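Local structure of 3-polyprenyl-4-hydroxybenzoate decarboxylase and related decarboxylases (Pelotomaculum thermopropionicum, 6H6X) at residues B[52-57]-B[116-121]; B[19-24]-B[42-47]; B[84-89]-B[211-216]. The protein is a UbiD-family decarboxylase that binds prenylated FMN, manganese and potassium, and as HmfF probably interconverts 2,5-furandicarboxylic acid and 2-furoic acid through loss or gain of carbon dioxide. The protein carries 8 engineered substitutions. All blocks are in the same frame, centred on the assembly; numbering follows the deposited sequence.

Contact 1: B[52-57]-B[116-121]; sequences YAVPVV and MLPIPT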
ATOM      1  N   TYR B  52      30.903 -12.454  20.902  1.00 62.97           N
ATOM      2  CA  TYR B  52      30.159 -12.127  22.131  1.00 64.02           C
ATOM      3  C   TYR B  52      29.356 -13.304  22.686  1.00 64.29           C
ATOM      4  O   TYR B  52      28.811 -14.094  21.924  1.00 62.39           O
ATOM      5  CB  TYR B  52      29.160 -10.983  21.846  1.00 60.38           C
ATOM      6  CG  TYR B  52      29.803  -9.683  21.415  1.00 55.05           C
ATOM      7  CD1 TYR B  52      30.296  -8.781  22.359  1.00 53.20           C
ATOM      8  CD2 TYR B  52      29.941  -9.365  20.068  1.00 47.19           C
ATOM      9  CE1 TYR B  52      30.892  -7.593  21.974  1.00 47.92           C
ATOM     10  CE2 TYR B  52      30.532  -8.186  19.683  1.00 44.13           C
ATOM     11  CZ  TYR B  52      30.991  -7.298  20.633  1.00 45.70           C
ATOM     12  OH  TYR B  52      31.587  -6.126  20.241  1.00 48.08           O
ATOM     13  N   ALA B  53      29.256 -13.407  24.013  1.00 64.65           N
ATOM     14  CA  ALA B  53      28.293 -14.329  24.640  1.00 68.87           C
ATOM     15  C   ALA B  53      26.887 -13.705  24.718  1.00 65.25           C
ATOM     16  O   ALA B  53      25.886 -14.417  24.849  1.00 55.36           O
ATOM     17  CB  ALA B  53      28.768 -14.729  26.033  1.00 79.14           C
ATOM     18  N   VAL B  54      26.811 -12.382  24.618  1.00 63.28           N
ATOM     19  CA  VAL B  54      25.520 -11.677  24.787  1.00 63.07           C
ATOM     20  C   VAL B  54      24.662 -11.750  23.506  1.00 46.49           C
ATOM     21  O   VAL B  54      25.123 -11.338  22.458  1.00 51.62           O
ATOM     22  CB  VAL B  54      25.798 -10.207  25.179  1.00 65.73           C
ATOM     23  CG1 VAL B  54      24.503  -9.374  25.191  1.00 70.16           C
ATOM     24  CG2 VAL B  54      26.537 -10.155  26.523  1.00 55.37           C
ATOM     25  N   PRO B  55      23.415 -12.239  23.584  1.00 44.80           N
ATOM     26  CA  PRO B  55      22.504 -12.158  22.454  1.00 48.38           C
ATOM     27  C   PRO B  55      21.931 -10.748  22.206  1.00 53.12           C
ATOM     28  O   PRO B  55      22.068  -9.884  23.071  1.00 43.53           O
ATOM     29  CB  PRO B  55      21.381 -13.117  22.820  1.00 44.88           C
ATOM     30  CG  PRO B  55      21.385 -13.186  24.259  1.00 49.75           C
ATOM     31  CD  PRO B  55      22.759 -12.855  24.750  1.00 48.46           C
ATOM     32  N   VAL B  56      21.357 -10.544  21.004  1.00 52.88           N
ATOM     33  CA  VAL B  56      20.801  -9.261  20.574  1.00 42.42           C
ATOM     34  C   VAL B  56      19.370  -9.504  20.199  1.00 43.49           C
ATOM     35  O   VAL B  56      19.078 -10.482  19.528  1.00 46.03           O
ATOM     36  CB  VAL B  56      21.568  -8.676  19.410  1.00 47.94           C
ATOM     37  CG1 VAL B  56      20.833  -7.471  18.814  1.00 51.72           C
ATOM     38  CG2 VAL B  56      22.953  -8.253  19.876  1.00 49.91           C
ATOM     39  N   VAL B  57      18.449  -8.658  20.680  1.00 33.76           N
ATOM     40  CA  VAL B  57      17.053  -8.775  20.280  1.00 35.90           C
ATOM     41  C   VAL B  57      16.681  -7.488  19.497  1.00 35.90           C
ATOM     42  O   VAL B  57      17.187  -6.392  19.761  1.00 39.56           O
ATOM     43  CB  VAL B  57      16.147  -9.098  21.477  1.00 35.22           C
ATOM     44  CG1 VAL B  57      16.000  -7.917  22.429  1.00 34.32           C
ATOM     45  CG2 VAL B  57      14.792  -9.548  21.052  1.00 38.89           C
ATOM     46  N   MET B 116      32.362  -5.548  25.894  1.00 78.53           N
ATOM     47  CA  MET B 116      31.278  -6.172  26.672  1.00 74.33           C
ATOM     48  C   MET B 116      30.016  -6.442  25.870  1.00 65.37           C
ATOM     49  O   MET B 116      29.319  -7.447  26.101  1.00 54.15           O
ATOM     50  CB  MET B 116      30.872  -5.276  27.828  1.00 81.92           C
ATOM     51  CG  MET B 116      31.953  -4.992  28.845  1.00 86.63           C
ATOM     52  SD  MET B 116      31.384  -3.717  29.975  1.00101.78           S
ATOM     53  CE  MET B 116      29.926  -4.527  30.583  1.00 89.91           C
ATOM     54  N   LEU B 117      29.706  -5.538  24.942  1.00 58.71           N
ATOM     55  CA  LEU B 117      28.359  -5.500  24.374  1.00 58.68           C
ATOM     56  C   LEU B 117      28.369  -5.564  22.853  1.00 55.00           C
ATOM     57  O   LEU B 117      29.161  -4.869  22.173  1.00 53.26           O
ATOM     58  CB  LEU B 117      27.664  -4.227  24.798  1.00 63.10           C
ATOM     59  CG  LEU B 117      27.530  -3.997  26.311  1.00 60.44           C
ATOM     60  CD1 LEU B 117      26.841  -2.670  26.543  1.00 59.05           C
ATOM     61  CD2 LEU B 117      26.788  -5.142  26.998  1.00 57.18           C
ATOM     62  N   PRO B 118      27.475  -6.380  22.305  1.00 46.07           N
ATOM     63  CA  PRO B 118      27.381  -6.561  20.870  1.00 47.95           C
ATOM     64  C   PRO B 118      26.640  -5.380  20.201  1.00 43.87           C
ATOM     65  O   PRO B 118      25.582  -5.553  19.675  1.00 48.90           O
ATOM     66  CB  PRO B 118      26.582  -7.851  20.761  1.00 50.21           C
ATOM     67  CG  PRO B 118      25.653  -7.791  21.945  1.00 49.12           C
ATOM     68  CD  PRO B 118      26.489  -7.197  23.032  1.00 49.92           C
ATOM     69  N   ILE B 119      27.248  -4.212  20.201  1.00 41.64           N
ATOM     70  CA  ILE B 119      26.607  -3.036  19.714  1.00 48.91           C
ATOM     71  C   ILE B 119      26.738  -3.074  18.202  1.00 55.07           C
ATOM     72  O   ILE B 119      27.849  -2.989  17.698  1.00 51.15           O
ATOM     73  CB  ILE B 119      27.238  -1.773  20.293  1.00 50.04           C
ATOM     74  CG1 ILE B 119      27.110  -1.805  21.812  1.00 49.36           C
ATOM     75  CG2 ILE B 119      26.599  -0.513  19.716  1.00 51.70           C
ATOM     76  CD1 ILE B 119      27.946  -0.797  22.510  1.00 51.02           C
ATOM     77  N   PRO B 120      25.599  -3.133  17.472  1.00 56.04           N
ATOM     78  CA  PRO B 120      25.639  -3.275  16.019  1.00 48.75           C
ATOM     79  C   PRO B 120      26.062  -2.059  15.258  1.00 45.10           C
ATOM     80  O   PRO B 120      25.981  -0.940  15.765  1.00 52.43           O
ATOM     81  CB  PRO B 120      24.175  -3.588  15.652  1.00 51.52           C
ATOM     82  CG  PRO B 120      23.482  -3.917  16.945  1.00 52.68           C
ATOM     83  CD  PRO B 120      24.202  -3.076  17.944  1.00 54.65           C
ATOM     84  N   THR B 121      26.481  -2.294  14.023  1.00 53.58           N
ATOM     85  CA  THR B 121      26.635  -1.245  13.003  1.00 53.81           C
ATOM     86  C   THR B 121      25.479  -1.470  12.036  1.00 50.05           C
ATOM     87  O   THR B 121      25.268  -2.595  11.545  1.00 45.62           O
ATOM     88  CB  THR B 121      28.025  -1.357  12.351  1.00 56.76           C
ATOM     89  OG1 THR B 121      29.009  -1.372  13.394  1.00 62.53           O
ATOM     90  CG2 THR B 121      28.318  -0.200  11.481  1.00 55.99           C
TER

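Contact 2: B[19-24]-B[42-47]; sequences KRVRKE and CSLLFE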
ATOM      1  N   LYS B  19      11.214 -15.254  16.935  1.00 56.48           N
ATOM      2  CA  LYS B  19      11.942 -16.350  16.342  1.00 60.73           C
ATOM      3  C   LYS B  19      13.368 -16.160  16.739  1.00 61.67           C
ATOM      4  O   LYS B  19      13.858 -15.050  16.831  1.00 58.98           O
ATOM      5  CB  LYS B  19      11.762 -16.409  14.801  1.00 60.71           C
ATOM      6  CG  LYS B  19      10.281 -16.454  14.373  1.00 68.17           C
ATOM      7  CD  LYS B  19       9.872 -17.550  13.381  1.00 83.03           C
ATOM      8  CE  LYS B  19      10.053 -17.143  11.915  1.00 93.28           C
ATOM      9  NZ  LYS B  19       9.109 -16.104  11.369  1.00 92.37           N
ATOM     10  N   ARG B  20      14.042 -17.267  17.005  1.00 61.16           N
ATOM     11  CA  ARG B  20      15.425 -17.253  17.372  1.00 58.78           C
ATOM     12  C   ARG B  20      16.267 -17.551  16.161  1.00 58.43           C
ATOM     13  O   ARG B  20      15.838 -18.247  15.240  1.00 67.67           O
ATOM     14  CB  ARG B  20      15.640 -18.304  18.462  1.00 65.80           C
ATOM     15  CG  ARG B  20      14.695 -18.091  19.652  1.00 62.40           C
ATOM     16  CD  ARG B  20      14.708 -19.301  20.552  1.00 67.34           C
ATOM     17  NE  ARG B  20      14.053 -18.993  21.825  1.00 63.96           N
ATOM     18  CZ  ARG B  20      14.681 -18.560  22.916  1.00 59.01           C
ATOM     19  NH1 ARG B  20      16.011 -18.359  22.953  1.00 51.90           N
ATOM     20  NH2 ARG B  20      13.958 -18.303  23.984  1.00 56.17           N
ATOM     21  N   VAL B  21      17.480 -17.029  16.175  1.00 58.97           N
ATOM     22  CA  VAL B  21      18.439 -17.258  15.148  1.00 59.07           C
ATOM     23  C   VAL B  21      19.683 -17.808  15.834  1.00 71.53           C
ATOM     24  O   VAL B  21      20.526 -17.029  16.405  1.00 57.44           O
ATOM     25  CB  VAL B  21      18.757 -15.950  14.412  1.00 62.43           C
ATOM     26  CG1 VAL B  21      19.877 -16.155  13.408  1.00 60.60           C
ATOM     27  CG2 VAL B  21      17.503 -15.408  13.733  1.00 58.89           C
ATOM     28  N   ARG B  22      19.819 -19.140  15.722  1.00 75.04           N
ATOM     29  CA  ARG B  22      20.907 -19.904  16.346  1.00 65.92           C
ATOM     30  C   ARG B  22      22.202 -19.845  15.562  1.00 72.25           C
ATOM     31  O   ARG B  22      23.264 -20.051  16.141  1.00 81.05           O
ATOM     32  CB  ARG B  22      20.503 -21.368  16.495  1.00 69.42           C
ATOM     33  CG  ARG B  22      19.192 -21.659  17.195  1.00 67.31           C
ATOM     34  CD  ARG B  22      18.957 -23.179  17.182  1.00 66.48           C
ATOM     35  NE  ARG B  22      18.079 -23.675  18.262  1.00 78.45           N
ATOM     36  CZ  ARG B  22      17.412 -24.848  18.260  1.00 88.79           C
ATOM     37  NH1 ARG B  22      16.645 -25.205  19.300  1.00 82.68           N
ATOM     38  NH2 ARG B  22      17.490 -25.684  17.225  1.00 88.70           N
ATOM     39  N   LYS B  23      22.134 -19.594  14.247  1.00 82.66           N
ATOM     40  CA  LYS B  23      23.355 -19.439  13.436  1.00 80.48           C
ATOM     41  C   LYS B  23      24.030 -18.131  13.760  1.00 71.78           C
ATOM     42  O   LYS B  23      23.360 -17.129  13.984  1.00 88.05           O
ATOM     43  CB  LYS B  23      23.077 -19.524  11.920  1.00 98.08           C
ATOM     44  CG  LYS B  23      23.378 -20.891  11.324  1.00117.36           C
ATOM     45  CD  LYS B  23      22.980 -20.971   9.859  1.00122.29           C
ATOM     46  CE  LYS B  23      23.521 -22.239   9.204  1.00121.63           C
ATOM     47  NZ  LYS B  23      22.801 -22.595   7.946  1.00120.54           N
ATOM     48  N   GLU B  24      25.355 -18.154  13.754  1.00 69.68           N
ATOM     49  CA  GLU B  24      26.169 -17.009  14.082  1.00 70.85           C
ATOM     50  C   GLU B  24      25.910 -15.878  13.075  1.00 80.43           C
ATOM     51  O   GLU B  24      25.794 -16.130  11.877  1.00 90.85           O
ATOM     52  CB  GLU B  24      27.657 -17.380  14.130  1.00 73.63           C
ATOM     53  CG  GLU B  24      28.586 -16.202  13.853  1.00 81.46           C
ATOM     54  CD  GLU B  24      30.058 -16.532  13.989  1.00 83.99           C
ATOM     55  OE1 GLU B  24      30.811 -16.261  13.037  1.00 79.89           O
ATOM     56  OE2 GLU B  24      30.475 -17.019  15.054  1.00 98.88           O
ATOM     57  N   CYS B  42       7.932 -10.341  12.809  1.00 53.69           N
ATOM     58  CA  CYS B  42       8.352 -10.860  14.088  1.00 59.76           C
ATOM     59  C   CYS B  42       9.657 -10.290  14.625  1.00 49.33           C
ATOM     60  O   CYS B  42      10.504  -9.821  13.890  1.00 53.41           O
ATOM     61  CB  CYS B  42       8.468 -12.396  14.005  1.00 61.01           C
ATOM     62  SG  CYS B  42       9.920 -12.900  13.043  1.00 64.85           S
ATOM     63  N   SER B  43       9.789 -10.395  15.941  1.00 50.92           N
ATOM     64  CA  SER B  43      10.996 -10.066  16.669  1.00 44.41           C
ATOM     65  C   SER B  43      12.005 -11.157  16.422  1.00 45.81           C
ATOM     66  O   SER B  43      11.624 -12.327  16.312  1.00 40.14           O
ATOM     67  CB  SER B  43      10.699  -9.999  18.167  1.00 40.98           C
ATOM     68  OG  SER B  43      11.883  -9.703  18.876  1.00 45.19           O
ATOM     69  N   LEU B  44      13.278 -10.781  16.364  1.00 44.61           N
ATOM     70  CA  LEU B  44      14.344 -11.721  16.218  1.00 49.16           C
ATOM     71  C   LEU B  44      15.322 -11.632  17.391  1.00 55.35           C
ATOM     72  O   LEU B  44      15.819 -10.539  17.745  1.00 45.60           O
ATOM     73  CB  LEU B  44      15.114 -11.461  14.937  1.00 47.85           C
ATOM     74  CG  LEU B  44      14.432 -11.633  13.608  1.00 51.22           C
ATOM     75  CD1 LEU B  44      15.402 -11.185  12.514  1.00 52.86           C
ATOM     76  CD2 LEU B  44      14.051 -13.075  13.403  1.00 55.68           C
ATOM     77  N   LEU B  45      15.632 -12.802  17.946  1.00 56.42           N
ATOM     78  CA  LEU B  45      16.620 -12.954  18.995  1.00 53.94           C
ATOM     79  C   LEU B  45      17.842 -13.675  18.422  1.00 51.74           C
ATOM     80  O   LEU B  45      17.778 -14.846  18.099  1.00 50.85           O
ATOM     81  CB  LEU B  45      15.979 -13.729  20.154  1.00 55.40           C
ATOM     82  CG  LEU B  45      16.867 -14.142  21.321  1.00 58.55           C
ATOM     83  CD1 LEU B  45      17.642 -13.021  21.956  1.00 62.89           C
ATOM     84  CD2 LEU B  45      15.949 -14.754  22.378  1.00 65.32           C
ATOM     85  N   PHE B  46      18.952 -12.958  18.289  1.00 48.96           N
ATOM     86  CA  PHE B  46      20.179 -13.490  17.759  1.00 51.91           C
ATOM     87  C   PHE B  46      21.040 -14.144  18.850  1.00 60.89           C
ATOM     88  O   PHE B  46      21.801 -13.433  19.566  1.00 50.46           O
ATOM     89  CB  PHE B  46      20.979 -12.398  17.057  1.00 53.58           C
ATOM     90  CG  PHE B  46      20.272 -11.813  15.849  1.00 66.57           C
ATOM     91  CD1 PHE B  46      20.374 -12.414  14.596  1.00 62.86           C
ATOM     92  CD2 PHE B  46      19.524 -10.638  15.956  1.00 57.75           C
ATOM     93  CE1 PHE B  46      19.737 -11.868  13.482  1.00 64.74           C
ATOM     94  CE2 PHE B  46      18.896 -10.087  14.848  1.00 59.63           C
ATOM     95  CZ  PHE B  46      19.006 -10.695  13.605  1.00 66.57           C
ATOM     96  N   GLU B  47      20.954 -15.485  18.940  1.00 61.95           N
ATOM     97  CA  GLU B  47      21.595 -16.259  20.021  1.00 60.24           C
ATOM     98  C   GLU B  47      23.091 -16.372  19.923  1.00 57.93           C
ATOM     99  O   GLU B  47      23.725 -16.665  20.926  1.00 73.02           O
ATOM    100  CB  GLU B  47      20.997 -17.656  20.160  1.00 64.72           C
ATOM    101  CG  GLU B  47      19.499 -17.658  20.423  1.00 71.24           C
ATOM    102  CD  GLU B  47      18.976 -18.957  21.040  1.00 79.44           C
ATOM    103  OE1 GLU B  47      19.022 -20.018  20.372  1.00 81.94           O
ATOM    104  OE2 GLU B  47      18.449 -18.900  22.191  1.00 93.92           O
TER

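Contact 3: B[84-89]-B[211-216]; sequences AAVENP and LEIASA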
ATOM      1  N   ALA B  84      -4.228   9.581  28.675  1.00 45.60           N
ATOM      2  CA  ALA B  84      -4.549   9.447  30.117  1.00 54.89           C
ATOM      3  C   ALA B  84      -3.288   9.270  30.980  1.00 58.80           C
ATOM      4  O   ALA B  84      -3.168   9.903  32.054  1.00 50.99           O
ATOM      5  CB  ALA B  84      -5.507   8.257  30.359  1.00 49.92           C
ATOM      6  N   ALA B  85      -2.354   8.409  30.526  1.00 51.52           N
ATOM      7  CA  ALA B  85      -1.070   8.276  31.246  1.00 45.47           C
ATOM      8  C   ALA B  85      -0.260   9.563  31.256  1.00 45.43           C
ATOM      9  O   ALA B  85       0.381   9.891  32.273  1.00 44.94           O
ATOM     10  CB  ALA B  85      -0.246   7.143  30.688  1.00 49.88           C
ATOM     11  N   VAL B  86      -0.274  10.315  30.151  1.00 47.89           N
ATOM     12  CA  VAL B  86       0.436  11.602  30.112  1.00 51.96           C
ATOM     13  C   VAL B  86      -0.220  12.619  31.032  1.00 55.43           C
ATOM     14  O   VAL B  86       0.481  13.375  31.711  1.00 55.44           O
ATOM     15  CB  VAL B  86       0.536  12.185  28.689  1.00 56.19           C
ATOM     16  CG1 VAL B  86       1.184  13.582  28.705  1.00 54.71           C
ATOM     17  CG2 VAL B  86       1.363  11.245  27.801  1.00 60.04           C
ATOM     18  N   GLU B  87      -1.547  12.633  31.063  1.00 70.99           N
ATOM     19  CA  GLU B  87      -2.292  13.584  31.920  1.00 82.14           C
ATOM     20  C   GLU B  87      -2.147  13.209  33.400  1.00 76.66           C
ATOM     21  O   GLU B  87      -1.983  14.107  34.233  1.00 65.75           O
ATOM     22  CB  GLU B  87      -3.785  13.691  31.474  1.00 92.73           C
ATOM     23  CG  GLU B  87      -4.815  14.317  32.443  1.00104.98           C
ATOM     24  CD  GLU B  87      -4.614  15.796  32.812  1.00111.46           C
ATOM     25  OE1 GLU B  87      -3.569  16.399  32.475  1.00111.92           O
ATOM     26  OE2 GLU B  87      -5.520  16.359  33.471  1.00101.11           O
ATOM     27  N   ASN B  88      -2.168  11.906  33.707  1.00 66.21           N
ATOM     28  CA  ASN B  88      -2.128  11.425  35.098  1.00 72.95           C
ATOM     29  C   ASN B  88      -0.940  10.507  35.409  1.00 61.65           C
ATOM     30  O   ASN B  88      -1.108   9.307  35.569  1.00 55.07           O
ATOM     31  CB  ASN B  88      -3.452  10.713  35.437  1.00 78.69           C
ATOM     32  CG  ASN B  88      -4.643  11.659  35.370  1.00 85.52           C
ATOM     33  OD1 ASN B  88      -5.417  11.607  34.414  1.00 95.16           O
ATOM     34  ND2 ASN B  88      -4.760  12.568  36.348  1.00 77.99           N
ATOM     35  N   PRO B  89       0.261  11.071  35.521  1.00 55.30           N
ATOM     36  CA  PRO B  89       1.403  10.226  35.875  1.00 63.42           C
ATOM     37  C   PRO B  89       1.282   9.643  37.283  1.00 65.99           C
ATOM     38  O   PRO B  89       0.598  10.208  38.106  1.00 65.91           O
ATOM     39  CB  PRO B  89       2.594  11.173  35.814  1.00 62.54           C
ATOM     40  CG  PRO B  89       2.104  12.404  35.118  1.00 65.05           C
ATOM     41  CD  PRO B  89       0.636  12.479  35.376  1.00 60.71           C
ATOM     42  N   LEU B 211       9.229   8.611  33.370  1.00 36.13           N
ATOM     43  CA  LEU B 211       9.176   7.315  34.133  1.00 38.84           C
ATOM     44  C   LEU B 211       7.830   7.143  34.871  1.00 39.00           C
ATOM     45  O   LEU B 211       7.332   6.041  35.011  1.00 41.87           O
ATOM     46  CB  LEU B 211      10.346   7.209  35.114  1.00 37.73           C
ATOM     47  CG  LEU B 211      11.740   7.177  34.503  1.00 40.20           C
ATOM     48  CD1 LEU B 211      12.776   6.971  35.606  1.00 41.55           C
ATOM     49  CD2 LEU B 211      11.905   6.088  33.444  1.00 39.64           C
ATOM     50  N   GLU B 212       7.234   8.253  35.278  1.00 47.63           N
ATOM     51  CA  GLU B 212       5.890   8.285  35.883  1.00 47.72           C
ATOM     52  C   GLU B 212       4.795   8.022  34.884  1.00 40.85           C
ATOM     53  O   GLU B 212       3.791   7.366  35.197  1.00 42.83           O
ATOM     54  CB  GLU B 212       5.673   9.625  36.615  1.00 48.79           C
ATOM     55  CG  GLU B 212       6.617   9.728  37.793  1.00 52.46           C
ATOM     56  CD  GLU B 212       6.401  10.934  38.696  1.00 59.67           C
ATOM     57  OE1 GLU B 212       5.758  11.934  38.295  1.00 67.70           O
ATOM     58  OE2 GLU B 212       6.923  10.888  39.827  1.00 60.60           O
ATOM     59  N   ILE B 213       5.010   8.455  33.646  1.00 42.95           N
ATOM     60  CA  ILE B 213       4.117   8.075  32.571  1.00 39.86           C
ATOM     61  C   ILE B 213       4.191   6.564  32.341  1.00 39.33           C
ATOM     62  O   ILE B 213       3.174   5.872  32.248  1.00 35.03           O
ATOM     63  CB  ILE B 213       4.414   8.886  31.300  1.00 44.50           C
ATOM     64  CG1 ILE B 213       4.149  10.377  31.560  1.00 44.60           C
ATOM     65  CG2 ILE B 213       3.504   8.434  30.165  1.00 45.64           C
ATOM     66  CD1 ILE B 213       4.783  11.298  30.540  1.00 48.56           C
ATOM     67  N   ALA B 214       5.399   6.030  32.303  1.00 41.35           N
ATOM     68  CA  ALA B 214       5.559   4.582  32.149  1.00 41.16           C
ATOM     69  C   ALA B 214       4.876   3.822  33.267  1.00 37.55           C
ATOM     70  O   ALA B 214       4.226   2.830  33.021  1.00 43.30           O
ATOM     71  CB  ALA B 214       7.043   4.224  32.133  1.00 45.83           C
ATOM     72  N   SER B 215       5.051   4.287  34.487  1.00 40.28           N
ATOM     73  CA  SER B 215       4.352   3.734  35.657  1.00 48.13           C
ATOM     74  C   SER B 215       2.841   3.650  35.467  1.00 45.85           C
ATOM     75  O   SER B 215       2.269   2.617  35.687  1.00 52.23           O
ATOM     76  CB  SER B 215       4.655   4.601  36.887  1.00 51.68           C
ATOM     77  OG  SER B 215       5.401   3.913  37.812  1.00 57.44           O
ATOM     78  N   ALA B 216       2.215   4.734  35.025  1.00 46.71           N
ATOM     79  CA  ALA B 216       0.772   4.705  34.687  1.00 48.54           C
ATOM     80  C   ALA B 216       0.357   3.722  33.602  1.00 49.71           C
ATOM     81  O   ALA B 216      -0.792   3.296  33.578  1.00 51.14           O
ATOM     82  CB  ALA B 216       0.284   6.099  34.302  1.00 44.29           C
TER

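Contact 1: B[52-57]-B[116-121]
Tyr52 lays its ring over Pro118 in a CH-pi contact: Pro118 CA sits 3.6 Å from the centroid of the Tyr52 ring and only 7° off the ring normal, so its C-H meets the face near the middle. Pro118 N lies over the same ring, and Pro118 CB reaches Tyr52 CD2 at 3.7 Å. The pyrrolidine is gripped further along by two valines. Val54 CG1, anti to its own backbone N (chi1 173°), stands 3.7 Å from Pro118 CD, the two side chains meeting at about a right angle. Val56 CG2 presses on Pro118 CG at 3.4 Å, a tight carbon pair. Backbone shape presents the proline this way: residues 116-121 leave helix 113-116 at Leu117, and Pro118 is the centre of an inverse gamma turn, closed by a weak bond from Ile119 N to Leu117 O. At the far end of the ring, Tyr52 OH hydrogen-bonds the carbonyl of Leu114 in that helix. Tyr286 of strand 286-287 also touches Val54 and Pro118. With an alanine in place of Tyr52, Pro118 CA and CB are likely to lose their aromatic cover and the Leu114 carbonyl its phenol partner. Between the segments, cohesion therefore rests on a proline C-H against an aromatic face and on aliphatic contacts, joining the N-terminal sheet to the loop that leads into strand 130-139.

Contact 2: B[19-24]-B[42-47]
Residues 19-21 and 43-46 pair as neighbouring parallel strands, their axes 4.7 Å apart at closest approach and their directions 31° apart, with Lys19 beside Leu44, Arg20 beside Leu45 and Val21 beside Phe46. They are the two strands of a beta-alpha-beta unit whose crossover is helix 30-38, and strand 18-21 is one of the two edge strands, within this chain, of a four-stranded mixed sheet. Residues Lys19 and Val21 bond to both neighbours of their partners, as parallel pairing requires: Lys19 N gives to Ser43 O and its carbonyl accepts from Leu45 N, while Val21 N gives to Leu45 O at 2.9 Å. The fourth bond, Glu47 N to Val21 O, is more bent, with the donor above the carbonyl plane.

On the face of Lys19, Val21, Leu44 and Phe46, the valine and phenylalanine lie side by side, Val21 CB 3.9 Å from Phe46 CD1. Val21 CG2 leans on to Leu44 CD2 at 4.2 Å. Behind them, Phe46 packs on Ile31 and Leu34 of the crossover helix, and Leu443 and Tyr446 of the second subunit touch Leu44 and Val21. Just before strand 43-46, Cys42 SG lies 3.7 Å from Lys19 NZ.

The other face carries Arg20 and Leu45, running alongside each other. Leu45 CD2 covers one face of the guanidinium, whose NE forms a salt bridge with Glu13. With its chain stretched out, Arg20 brings its head to Glu47; the guanidinium and carboxylate planes stand 65° apart, and Arg20 NH1 meets Glu47 OE2 at 2.6 Å in a salt bridge whose hydrogen bond is weak, bent to 124°.

Contact 3: B[84-89]-B[211-216]
Helix 210-217, whose first residue is the metal ligand Glu210, meets the C-terminal end of helix 75-87 largely through apolar side chains, two of them alanines. Ala85 and Ala216 come methyl to methyl, CB to CB at 3.8 Å, and the lack of longer side chains lets the backbones approach until Ala85 CA and Ala216 CA are 5.3 Å apart. Ile213 lies next to this pair. Its CG2 branch, anti to the backbone N, lies 4.0 Å from Ala85 CB, and its CG1 comes 3.9 Å from the carbonyl oxygen Ala85 O. Val86 meets the same isoleucine more loosely, with Val86 CG2 4.3 Å from Ile213 CG2.

This is where the N-terminal region of a UbiD enzyme reaches the Rift-related, flavin-binding region. Glu210 coordinates both the manganese and the potassium ion, and the side chain of Ile213 is about 7 Å from each ion. Ile213 also packs on Ala199 of helix 194-199 and on Ala202, so it sits between helix 75-87 and the elements beside the metal site.

Beyond the helix end the chain turns alongside its partner. Asn88 is the first residue to leave helical geometry, although its N still bonds Ala84 O, and the carbonyl oxygen Asn88 O lies 3.7 Å from Ala216 CB. Pro89 then sets its ring against the start of helix 210-217: Pro89 CB touches Glu212 CB at 3.5 Å, near the base of the glutamate. With CG beside the backbone N (chi1 -66°), the extended Glu212 chain also carries OE1 back near Pro89 CB. One residue further on, Val90 is joined to Glu212 by a backbone hydrogen bond.

How the contacts relate
Contacts 1 and 2 share one sheet: strands 43-46 and 56-58 are antiparallel neighbours, and Val56 O lies 2.8 Å from Phe46 N, a probable hydrogen bond. Contact 3 stands apart, its centre about 31 Å from that of contact 1 and 33 Å from that of contact 2. All three are partly buried, yet their chemistry differs. Contact 2 is held mainly by backbone bonds, with a salt bridge at its exposed edge and a largely apolar face toward the crossover helix and second subunit. Contacts 1 and 3 both join the N-terminal and Rift-related regions through apolar contact: proline against aromatic ring away from the annotated sites, and alanines and isoleucine near the metals.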